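Local coordinates for protein alcohol dehydrogenase (Escherichia coli, PDB 5VM2) that is an oxidoreductase of unknown specificity, probably an NAD(H)- or NADP(H)-dependent dehydrogenase of the zinc-containing alcohol dehydrogenase family, and is involved in membrane biogenesis, at residues Arg79-Lys82 against Pro83-Val87; Asp144-Glu147 against Gly148-Glu152; Val156-His159 against Ala160-Ala164; Met183-Gln186 against Ala187-Leu191; Pro298-Ile301 against Glu302-Ser306. One frame throughout, in Å; residues are numbered along the deposited sequence.

Interaction 1: residues Arg79-Lys82 against Pro83-Val87; sequences RKFK and PGDRV
Lys82 and Asp85 grip each other at both ends of a type II beta turn that runs from one to the other and leads into strand 86-89. The carboxylate of Asp85 takes two bonds from the same lysine. Asp85 OD2 accepts from the backbone N of Lys82 at 2.7 Å, the donor standing well above the carboxylate plane, while Asp85 OD1 offers its syn lone pair to Lys82 NZ, also at 2.7 Å, in a salt bridge. Lys82 reaches it because CG sits between its backbone N and carbonyl carbon (chi1 44°); the chain then rises past the carboxylate, with CG 3.2 Å from Asp85 OD2, and bends at chi4 to bring NZ back. The turn is closed by Asp85 N bonding to Lys82 O at 3.2 Å, a nearly straight N-H...O of 165°. Gly84 occupies the third position with a positive phi of 107°, where a CB would press on the preceding carbonyl oxygen.

Packing is tight on the inner side. The Phe81 ring is buried, receives Asp85 OD2 at its edge, and meets Val87 CG1 at 3.6 Å from CE1; Thr136 of strand 136-138 and residues of strand 28-37 enclose the pair. The outer side is looser, with Pro83, Gly84 and the Lys82 chain exposed at the surface of the GroES-like domain. Lys138 is a second, distant and weak ion partner for Asp85 OD1. With a backbone N-H and an ammonium group both bound, the buried carboxylate is probably held in its charged form, its charge balanced largely by Lys82.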
# COMPACT_ATOMS: atom_id res chain seq x y z
N ARG A 79 19.50 14.23 -13.94
CA ARG A 79 20.49 14.82 -13.06
C ARG A 79 20.30 14.47 -11.59
O ARG A 79 21.27 14.47 -10.83
CB ARG A 79 20.48 16.35 -13.19
CG ARG A 79 20.93 16.86 -14.55
CD ARG A 79 22.42 16.61 -14.78
NE ARG A 79 22.66 15.59 -15.80
CZ ARG A 79 22.80 15.86 -17.09
NH1 ARG A 79 22.73 17.10 -17.52
NH2 ARG A 79 23.01 14.87 -17.94
N LYS A 80 19.07 14.15 -11.18
CA LYS A 80 18.79 13.86 -9.78
C LYS A 80 19.51 12.60 -9.31
O LYS A 80 19.82 12.48 -8.12
CB LYS A 80 17.28 13.69 -9.56
CG LYS A 80 16.50 15.00 -9.52
CD LYS A 80 15.00 14.76 -9.69
CE LYS A 80 14.42 13.95 -8.53
NZ LYS A 80 12.94 13.74 -8.68
N PHE A 81 19.79 11.67 -10.21
CA PHE A 81 20.28 10.35 -9.83
C PHE A 81 21.54 10.01 -10.62
O PHE A 81 21.81 10.59 -11.68
CB PHE A 81 19.19 9.29 -10.04
CG PHE A 81 17.93 9.56 -9.25
CD1 PHE A 81 17.86 9.23 -7.91
CD2 PHE A 81 16.84 10.16 -9.85
CE1 PHE A 81 16.70 9.49 -7.18
CE2 PHE A 81 15.69 10.42 -9.13
CZ PHE A 81 15.62 10.09 -7.80
N LYS A 82 22.30 9.07 -10.08
CA LYS A 82 23.54 8.60 -10.68
C LYS A 82 23.67 7.11 -10.42
O LYS A 82 22.99 6.57 -9.53
CB LYS A 82 24.76 9.35 -10.11
CG LYS A 82 24.75 9.53 -8.59
CD LYS A 82 26.12 9.97 -8.09
CE LYS A 82 26.03 10.64 -6.72
NZ LYS A 82 25.22 9.86 -5.75
N PRO A 83 24.50 6.41 -11.18
CA PRO A 83 24.72 4.98 -10.91
C PRO A 83 25.26 4.76 -9.50
O PRO A 83 26.24 5.38 -9.09
CB PRO A 83 25.75 4.57 -11.98
CG PRO A 83 25.49 5.52 -13.11
CD PRO A 83 25.11 6.83 -12.46
N GLY A 84 24.60 3.87 -8.77
CA GLY A 84 24.97 3.55 -7.41
C GLY A 84 24.02 4.09 -6.37
O GLY A 84 24.11 3.68 -5.21
N ASP A 85 23.13 5.00 -6.75
CA ASP A 85 22.12 5.50 -5.83
C ASP A 85 21.13 4.39 -5.51
O ASP A 85 20.64 3.70 -6.41
CB ASP A 85 21.38 6.68 -6.46
CG ASP A 85 22.26 7.89 -6.64
OD1 ASP A 85 23.34 7.93 -6.03
OD2 ASP A 85 21.87 8.81 -7.39
N ARG A 86 20.83 4.23 -4.22
CA ARG A 86 19.74 3.36 -3.80
C ARG A 86 18.46 4.17 -3.76
O ARG A 86 18.43 5.26 -3.16
CB ARG A 86 20.04 2.74 -2.43
CG ARG A 86 21.38 2.01 -2.38
CD ARG A 86 21.68 1.46 -0.99
NE ARG A 86 21.62 2.50 0.03
CZ ARG A 86 20.62 2.66 0.88
NH1 ARG A 86 19.58 1.83 0.85
NH2 ARG A 86 20.65 3.64 1.77
N VAL A 87 17.42 3.67 -4.41
CA VAL A 87 16.19 4.42 -4.62
C VAL A 87 14.99 3.49 -4.45
O VAL A 87 15.10 2.27 -4.51
CB VAL A 87 16.13 5.08 -6.02
CG1 VAL A 87 17.26 6.09 -6.20
CG2 VAL A 87 16.19 4.01 -7.10

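Interaction 2: residues Asp144-Glu147 against Gly148-Glu152; sequences DTME and GTLVE. With MG (magnesium ion), chain C.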
# COMPACT_ATOMS: atom_id res chain seq x y z
N ASP A 144 17.34 0.86 4.18
CA ASP A 144 17.75 -0.13 3.20
C ASP A 144 16.67 -0.29 2.14
O ASP A 144 15.58 0.29 2.22
CB ASP A 144 18.09 -1.46 3.88
CG ASP A 144 16.95 -2.02 4.70
OD1 ASP A 144 15.85 -2.23 4.14
OD2 ASP A 144 17.15 -2.28 5.91
N THR A 145 16.97 -1.10 1.12
CA THR A 145 16.05 -1.21 -0.01
C THR A 145 14.80 -2.00 0.33
O THR A 145 13.78 -1.85 -0.36
CB THR A 145 16.77 -1.83 -1.21
OG1 THR A 145 17.48 -3.00 -0.79
CG2 THR A 145 17.75 -0.84 -1.81
N MET A 146 14.83 -2.84 1.38
CA MET A 146 13.59 -3.47 1.81
C MET A 146 12.66 -2.46 2.47
O MET A 146 11.45 -2.50 2.26
CB MET A 146 13.87 -4.63 2.77
CG MET A 146 12.61 -5.41 3.10
SD MET A 146 12.83 -6.66 4.36
CE MET A 146 13.06 -5.64 5.81
N GLU A 147 13.21 -1.56 3.29
CA GLU A 147 12.40 -0.47 3.82
C GLU A 147 11.91 0.45 2.71
O GLU A 147 10.76 0.89 2.72
CB GLU A 147 13.20 0.34 4.85
CG GLU A 147 13.43 -0.37 6.18
CD GLU A 147 14.34 0.42 7.11
OE1 GLU A 147 13.85 0.95 8.13
OE2 GLU A 147 15.55 0.52 6.82
N GLY A 148 12.78 0.74 1.73
CA GLY A 148 12.35 1.55 0.60
C GLY A 148 11.19 0.93 -0.15
O GLY A 148 10.31 1.64 -0.65
N THR A 149 11.16 -0.40 -0.23
CA THR A 149 10.04 -1.08 -0.86
C THR A 149 8.75 -0.83 -0.09
O THR A 149 7.69 -0.63 -0.69
CB THR A 149 10.34 -2.58 -0.94
OG1 THR A 149 11.53 -2.78 -1.71
CG2 THR A 149 9.18 -3.32 -1.58
N LEU A 150 8.83 -0.82 1.24
CA LEU A 150 7.60 -0.68 2.02
C LEU A 150 7.16 0.77 2.18
O LEU A 150 6.08 1.00 2.74
CB LEU A 150 7.78 -1.32 3.39
CG LEU A 150 8.38 -2.72 3.29
CD1 LEU A 150 9.14 -3.07 4.56
CD2 LEU A 150 7.29 -3.74 3.01
N VAL A 151 7.86 1.72 1.58
CA VAL A 151 7.35 3.09 1.54
C VAL A 151 6.01 3.13 0.82
O VAL A 151 5.11 3.90 1.20
CB VAL A 151 8.38 4.03 0.88
CG1 VAL A 151 7.73 5.37 0.52
CG2 VAL A 151 9.59 4.23 1.79
N GLU A 152 5.84 2.30 -0.21
CA GLU A 152 4.60 2.34 -0.99
C GLU A 152 3.36 2.06 -0.15
O GLU A 152 2.44 2.89 -0.13
CB GLU A 152 4.72 1.41 -2.20
CG GLU A 152 3.75 1.72 -3.33
CD GLU A 152 2.39 1.05 -3.15
OE1 GLU A 152 2.23 0.28 -2.18
OE2 GLU A 152 1.49 1.31 -3.98
MG MG C . 1.10 -1.39 -2.37
O HOH W 1 -0.49 -1.13 -1.34
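Thr149 looks back to Thr145 one helical turn earlier and bonds to it twice. From Thr149 CB, 3.4 Å from Met146 O, the side chain divides. Thr149 OG1, placed beside its own backbone N (chi1 -59°), turns back along the helix and donates to Thr145 O at 2.8 Å, slightly tilted from the carbonyl plane. Thr149 N reaches Thr145 O as well, from well above that plane at 3.0 Å, giving this carbonyl two donors. The OG1 atom also has a weak bond with Tyr35 O on strand 28-37.

Helix 145-163 opens here with a capping box. Asp144, the N-cap, accepts from Glu147 N through OD1 at 2.9 Å, nearly along the C-O axis, and Asp144 N donates in return to Glu147 OE2 at 3.2 Å, on the anti side of that carboxylate. Asp144 OD2 is engaged in a salt bridge with Lys312. Beyond the cap, Leu150 lays CG 3.2 Å from Met146 O, with CD1 close by. At the far end of the segment Glu152 bends at chi2 and carries OE1 to the magnesium ion at 2.0 Å; His65, Glu66 and a water also bind the metal, while Glu152 OE2 is hydrogen-bonded to Tyr293.

Interaction 3: residues Val156-His159 against Ala160-Ala164; sequences VGMH and AAMLA
His159 swings its ring clear of the helix with CG opposite the backbone N (chi1 -177°), and Leu163, one turn on, has a chi1 of -96° that lies away from the usual staggered values; together these bring the isobutyl group over the imidazole. Leu163 CG stands over one face of the ring, 4.2 Å from its centroid and displaced toward the rim, in a CH-pi contact. Leu163 CD1 comes nearest to His159 NE2, at 3.7 Å. The other ring nitrogen, His159 ND1, is hydrogen-bonded to Arg296 NE, which fixes the ring's rotation.

Four i to i+4 backbone bonds carry the helix beneath. The shortest is Leu163 N to His159 O, at 2.8 Å, so the same two residues are tied through both main chain and side chain. Around the helix, Met162 brings CG to 3.1 Å from Met158 O, and the two methionines meet loosely through their CG atoms at 4.4 Å. On the far side of the helix from these pairs lie the small residues Gly157, Ala160 and Ala161.

This C-terminal part of helix 145-163 lies against the six-stranded parallel sheet of the Rossmann-type domain: Ala160 touches Val267 of strand 262-267 and Phe242 of strand 238-243, Leu163 rests on Met265 and Val290, and Ala164 packs on Ile240, while Met158 and Ala161 face helix 179-190.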
# COMPACT_ATOMS: atom_id res chain seq x y z
N VAL A 156 0.31 4.70 1.36
CA VAL A 156 -1.14 4.51 1.34
C VAL A 156 -1.76 4.95 2.66
O VAL A 156 -2.76 5.68 2.69
CB VAL A 156 -1.48 3.04 1.03
CG1 VAL A 156 -2.98 2.79 1.21
CG2 VAL A 156 -1.03 2.67 -0.38
N GLY A 157 -1.18 4.49 3.78
CA GLY A 157 -1.71 4.89 5.08
C GLY A 157 -1.45 6.36 5.37
O GLY A 157 -2.28 7.02 6.00
N MET A 158 -0.31 6.88 4.92
CA MET A 158 -0.01 8.29 5.13
C MET A 158 -1.02 9.17 4.40
O MET A 158 -1.49 10.18 4.96
CB MET A 158 1.41 8.60 4.66
CG MET A 158 1.91 9.99 5.06
SD MET A 158 2.17 10.18 6.85
CE MET A 158 2.97 8.63 7.22
N HIS A 159 -1.37 8.81 3.17
CA HIS A 159 -2.34 9.58 2.39
C HIS A 159 -3.71 9.56 3.05
O HIS A 159 -4.41 10.58 3.10
CB HIS A 159 -2.39 9.01 0.97
CG HIS A 159 -3.29 9.75 0.04
ND1 HIS A 159 -3.01 11.03 -0.41
CD2 HIS A 159 -4.45 9.39 -0.57
CE1 HIS A 159 -3.98 11.43 -1.22
NE2 HIS A 159 -4.86 10.45 -1.34
N ALA A 160 -4.11 8.40 3.60
CA ALA A 160 -5.39 8.32 4.30
C ALA A 160 -5.43 9.25 5.50
O ALA A 160 -6.37 10.04 5.67
CB ALA A 160 -5.66 6.87 4.72
N ALA A 161 -4.40 9.19 6.35
CA ALA A 161 -4.37 10.03 7.54
C ALA A 161 -4.34 11.51 7.17
O ALA A 161 -4.99 12.33 7.83
CB ALA A 161 -3.16 9.67 8.41
N MET A 162 -3.59 11.87 6.13
CA MET A 162 -3.51 13.26 5.71
C MET A 162 -4.84 13.73 5.14
O MET A 162 -5.31 14.83 5.47
CB MET A 162 -2.39 13.45 4.69
CG MET A 162 -1.00 13.23 5.23
SD MET A 162 -0.32 14.77 5.86
CE MET A 162 1.43 14.40 5.81
N LEU A 163 -5.45 12.91 4.29
CA LEU A 163 -6.77 13.23 3.75
C LEU A 163 -7.78 13.41 4.88
O LEU A 163 -8.65 14.28 4.80
CB LEU A 163 -7.24 12.12 2.81
CG LEU A 163 -7.01 12.30 1.31
CD1 LEU A 163 -7.91 11.35 0.54
CD2 LEU A 163 -7.26 13.73 0.90
N ALA A 164 -7.68 12.60 5.92
CA ALA A 164 -8.62 12.64 7.03
C ALA A 164 -8.36 13.81 7.98
O ALA A 164 -9.18 14.04 8.87
CB ALA A 164 -8.57 11.33 7.81

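Interaction 4: residues Met183-Gln186 against Ala187-Leu191; sequences MTLQ and ACKCL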
# COMPACT_ATOMS: atom_id res chain seq x y z
N MET A 183 -0.18 0.41 8.61
CA MET A 183 0.36 1.63 8.01
C MET A 183 -0.46 2.85 8.40
O MET A 183 0.10 3.90 8.72
CB MET A 183 0.41 1.50 6.48
CG MET A 183 1.37 0.44 5.96
SD MET A 183 3.01 0.56 6.66
CE MET A 183 3.93 -0.56 5.60
N THR A 184 -1.79 2.72 8.36
CA THR A 184 -2.66 3.84 8.74
C THR A 184 -2.47 4.20 10.21
O THR A 184 -2.42 5.38 10.57
CB THR A 184 -4.12 3.48 8.45
OG1 THR A 184 -4.25 3.11 7.07
CG2 THR A 184 -5.03 4.68 8.73
N LEU A 185 -2.34 3.19 11.07
CA LEU A 185 -2.07 3.42 12.49
C LEU A 185 -0.81 4.25 12.70
O LEU A 185 -0.82 5.26 13.41
CB LEU A 185 -1.96 2.07 13.21
CG LEU A 185 -1.22 1.96 14.54
CD1 LEU A 185 -1.96 2.73 15.63
CD2 LEU A 185 -1.06 0.47 14.91
N GLN A 186 0.29 3.85 12.07
CA GLN A 186 1.53 4.59 12.23
C GLN A 186 1.43 5.99 11.62
O GLN A 186 2.00 6.95 12.15
CB GLN A 186 2.69 3.80 11.63
CG GLN A 186 2.88 2.45 12.31
CD GLN A 186 4.25 1.88 12.08
OE1 GLN A 186 5.22 2.30 12.70
NE2 GLN A 186 4.35 0.91 11.17
N ALA A 187 0.69 6.12 10.52
CA ALA A 187 0.47 7.45 9.95
C ALA A 187 -0.31 8.33 10.92
O ALA A 187 0.03 9.50 11.13
CB ALA A 187 -0.24 7.36 8.61
N CYS A 188 -1.37 7.78 11.53
CA CYS A 188 -2.13 8.55 12.52
C CYS A 188 -1.25 8.98 13.68
O CYS A 188 -1.38 10.11 14.18
CB CYS A 188 -3.32 7.74 13.02
SG CYS A 188 -4.61 7.49 11.78
N LYS A 189 -0.33 8.11 14.11
CA LYS A 189 0.60 8.49 15.17
C LYS A 189 1.50 9.63 14.73
O LYS A 189 1.75 10.57 15.49
CB LYS A 189 1.45 7.29 15.58
CG LYS A 189 0.68 6.16 16.24
CD LYS A 189 1.44 5.60 17.43
CE LYS A 189 2.69 4.86 17.00
NZ LYS A 189 3.83 5.07 17.94
N CYS A 190 2.01 9.57 13.50
CA CYS A 190 2.90 10.62 13.01
C CYS A 190 2.18 11.96 12.91
O CYS A 190 2.82 13.00 13.02
CB CYS A 190 3.47 10.22 11.65
SG CYS A 190 4.66 8.86 11.75
N LEU A 191 0.87 11.94 12.70
CA LEU A 191 0.08 13.17 12.65
C LEU A 191 -0.41 13.61 14.02
O LEU A 191 -1.20 14.56 14.11
CB LEU A 191 -1.10 13.00 11.69
CG LEU A 191 -0.80 13.37 10.23
CD1 LEU A 191 0.08 12.33 9.56
CD2 LEU A 191 -2.09 13.55 9.46
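Helix 179-190 is the crossover helix of the first beta-alpha-beta unit of a Rossmann-type fold, and the contact between successive turns near its C-terminal end joins Thr184 to Cys188 and Leu185 to Lys189. Gly176, Gly178 and Gly181, at the turn and first residues of the helix, fit the GxGxxG pattern, consistent with dinucleotide binding, though no dinucleotide is present in this crystal. The Thr184 methyl CG2 faces Cys188 SG at 4.2 Å, and the sulfur, set beside its own backbone N by a chi1 of -69°, lies 3.3 Å from Thr184 O. Cys190 repeats the approach to a carbonyl, its SG lying 3.3 Å from Gln186 O. Thr184 uses both branches, its OG1 bonding to Ile180 O.

Lys189 leans back over the preceding turn: its CG is 3.3 Å from Leu185 O and 4.4 Å from Leu185 CD1. The chain then bends at each following torsion and leads the ammonium away. Regular i to i+4 bonds complete the helix, among them Cys188 N to Thr184 O at 2.8 Å. The amide of the buried Gln186 is satisfied beyond the helix, NE2 giving a bond to Asp310 O.

Leu185 and Cys188 face strands 171-175 and 195-200, touching Ile174, Ile172 and Ile196, whereas Ala187 presses on Met158 and Ala161 of helix 145-163, and Met183 reaches Pro153 and Ala154 of that same helix.

Interaction 5: residues Pro298-Ile301 against Glu302-Ser306; sequences PVTI and EAISS
Side-chain packing between the two parts of this helix centres on Thr300 and Ile304, which lie side by side and point the same way. The Thr300 methyl CG2, opposite its backbone N, meets Ile304 CD1 at 3.9 Å. Ile304 also passes close over the carbonyl of the earlier residue, CG1 being 3.5 Å from Thr300 O. On the outer flank Glu302 keeps CG beside its own backbone N (chi1 -76°), and its aliphatic part folds back over the preceding turn, with CG 3.2 Å from Pro298 O and the carboxylate near the CA of Val299.

Backbone hydrogen bonds form the second class, four of them in i to i+4 order. Glu302 N to Pro298 O and Ser305 N to Ile301 O, both 2.8 Å, are the shortest, and Ile304 N bonds to Thr300 O. The bond of Ala303 N to Val299 O is less straight, at an N-H...O angle of 149°.

Polar side chains make up the third. Ser306 OG donates to Ala303 O at 2.8 Å, from above the carbonyl plane, and is also hydrogen-bonded to Arg308 N, tying Ala303 to the chain that follows. Thr300 OG1 turns to Arg296 O, and Ser305 OG to Asn142 OD1.

Helix 297-305 packs against helix 145-163, with Thr300 on Ala154 and Met158 and with Ile301 and Ile304 both touching Val151; Pro298 and Ile301 meet Tyr137 of strand 136-138, and Ala303 touches Phe309.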
# COMPACT_ATOMS: atom_id res chain seq x y z
N PRO A 298 7.92 11.74 -0.11
CA PRO A 298 8.97 12.36 0.73
C PRO A 298 8.64 12.34 2.21
O PRO A 298 9.49 11.94 3.02
CB PRO A 298 9.05 13.78 0.17
CG PRO A 298 8.63 13.64 -1.26
CD PRO A 298 7.51 12.64 -1.21
N VAL A 299 7.42 12.73 2.60
CA VAL A 299 7.08 12.77 4.02
C VAL A 299 7.05 11.36 4.61
O VAL A 299 7.34 11.18 5.80
CB VAL A 299 5.75 13.51 4.23
CG1 VAL A 299 4.57 12.70 3.70
CG2 VAL A 299 5.55 13.81 5.72
N THR A 300 6.72 10.35 3.81
CA THR A 300 6.70 8.98 4.31
C THR A 300 8.12 8.45 4.48
O THR A 300 8.44 7.83 5.50
CB THR A 300 5.90 8.08 3.36
OG1 THR A 300 4.58 8.63 3.19
CG2 THR A 300 5.80 6.67 3.92
N ILE A 301 8.98 8.70 3.49
CA ILE A 301 10.39 8.36 3.63
C ILE A 301 10.98 9.04 4.86
O ILE A 301 11.72 8.42 5.64
CB ILE A 301 11.15 8.74 2.34
CG1 ILE A 301 10.72 7.85 1.18
CG2 ILE A 301 12.65 8.64 2.56
CD1 ILE A 301 11.17 8.35 -0.18
N GLU A 302 10.68 10.33 5.04
CA GLU A 302 11.10 11.05 6.25
C GLU A 302 10.67 10.30 7.50
O GLU A 302 11.47 10.09 8.42
CB GLU A 302 10.48 12.45 6.28
CG GLU A 302 11.06 13.51 5.39
CD GLU A 302 10.27 14.81 5.50
OE1 GLU A 302 9.92 15.20 6.63
OE2 GLU A 302 9.99 15.44 4.46
N ALA A 303 9.39 9.92 7.57
CA ALA A 303 8.85 9.31 8.77
C ALA A 303 9.53 7.98 9.08
O ALA A 303 9.85 7.68 10.24
CB ALA A 303 7.34 9.12 8.63
N ILE A 304 9.79 7.17 8.04
CA ILE A 304 10.45 5.89 8.26
C ILE A 304 11.91 6.10 8.64
O ILE A 304 12.42 5.48 9.59
CB ILE A 304 10.30 5.00 7.01
CG1 ILE A 304 8.83 4.64 6.80
CG2 ILE A 304 11.16 3.75 7.14
CD1 ILE A 304 8.48 4.20 5.39
N SER A 305 12.60 7.00 7.94
CA SER A 305 14.02 7.23 8.22
C SER A 305 14.24 7.69 9.66
O SER A 305 15.24 7.31 10.29
CB SER A 305 14.59 8.26 7.25
OG SER A 305 15.95 8.49 7.55
N SER A 306 13.33 8.51 10.19
CA SER A 306 13.46 9.02 11.54
C SER A 306 13.30 7.94 12.60
O SER A 306 13.66 8.16 13.76
CB SER A 306 12.43 10.12 11.78
OG SER A 306 11.12 9.57 11.89

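How the interactions relate
Interaction 1 differs from the other four: it is a turn at the surface of the GroES-like domain, held by a carboxylate that binds both a backbone N-H and an ammonium group, whereas interactions 2 to 5 are helical turns nearer the chain's centre. Interactions 2 and 3 share helix 145-163: its capped start, from which Glu152, two turns on, reaches the magnesium ion, and its C-terminal part against the parallel sheet. Interaction 3 meets interaction 4 through small residues, Gly157 O lying 3.3 Å from Ala187 CB, while interaction 5 packs on both halves of the long helix, using Val151 and Met158. Interactions 2 to 4 are largely buried; interaction 5, like interaction 1, has an exposed flank.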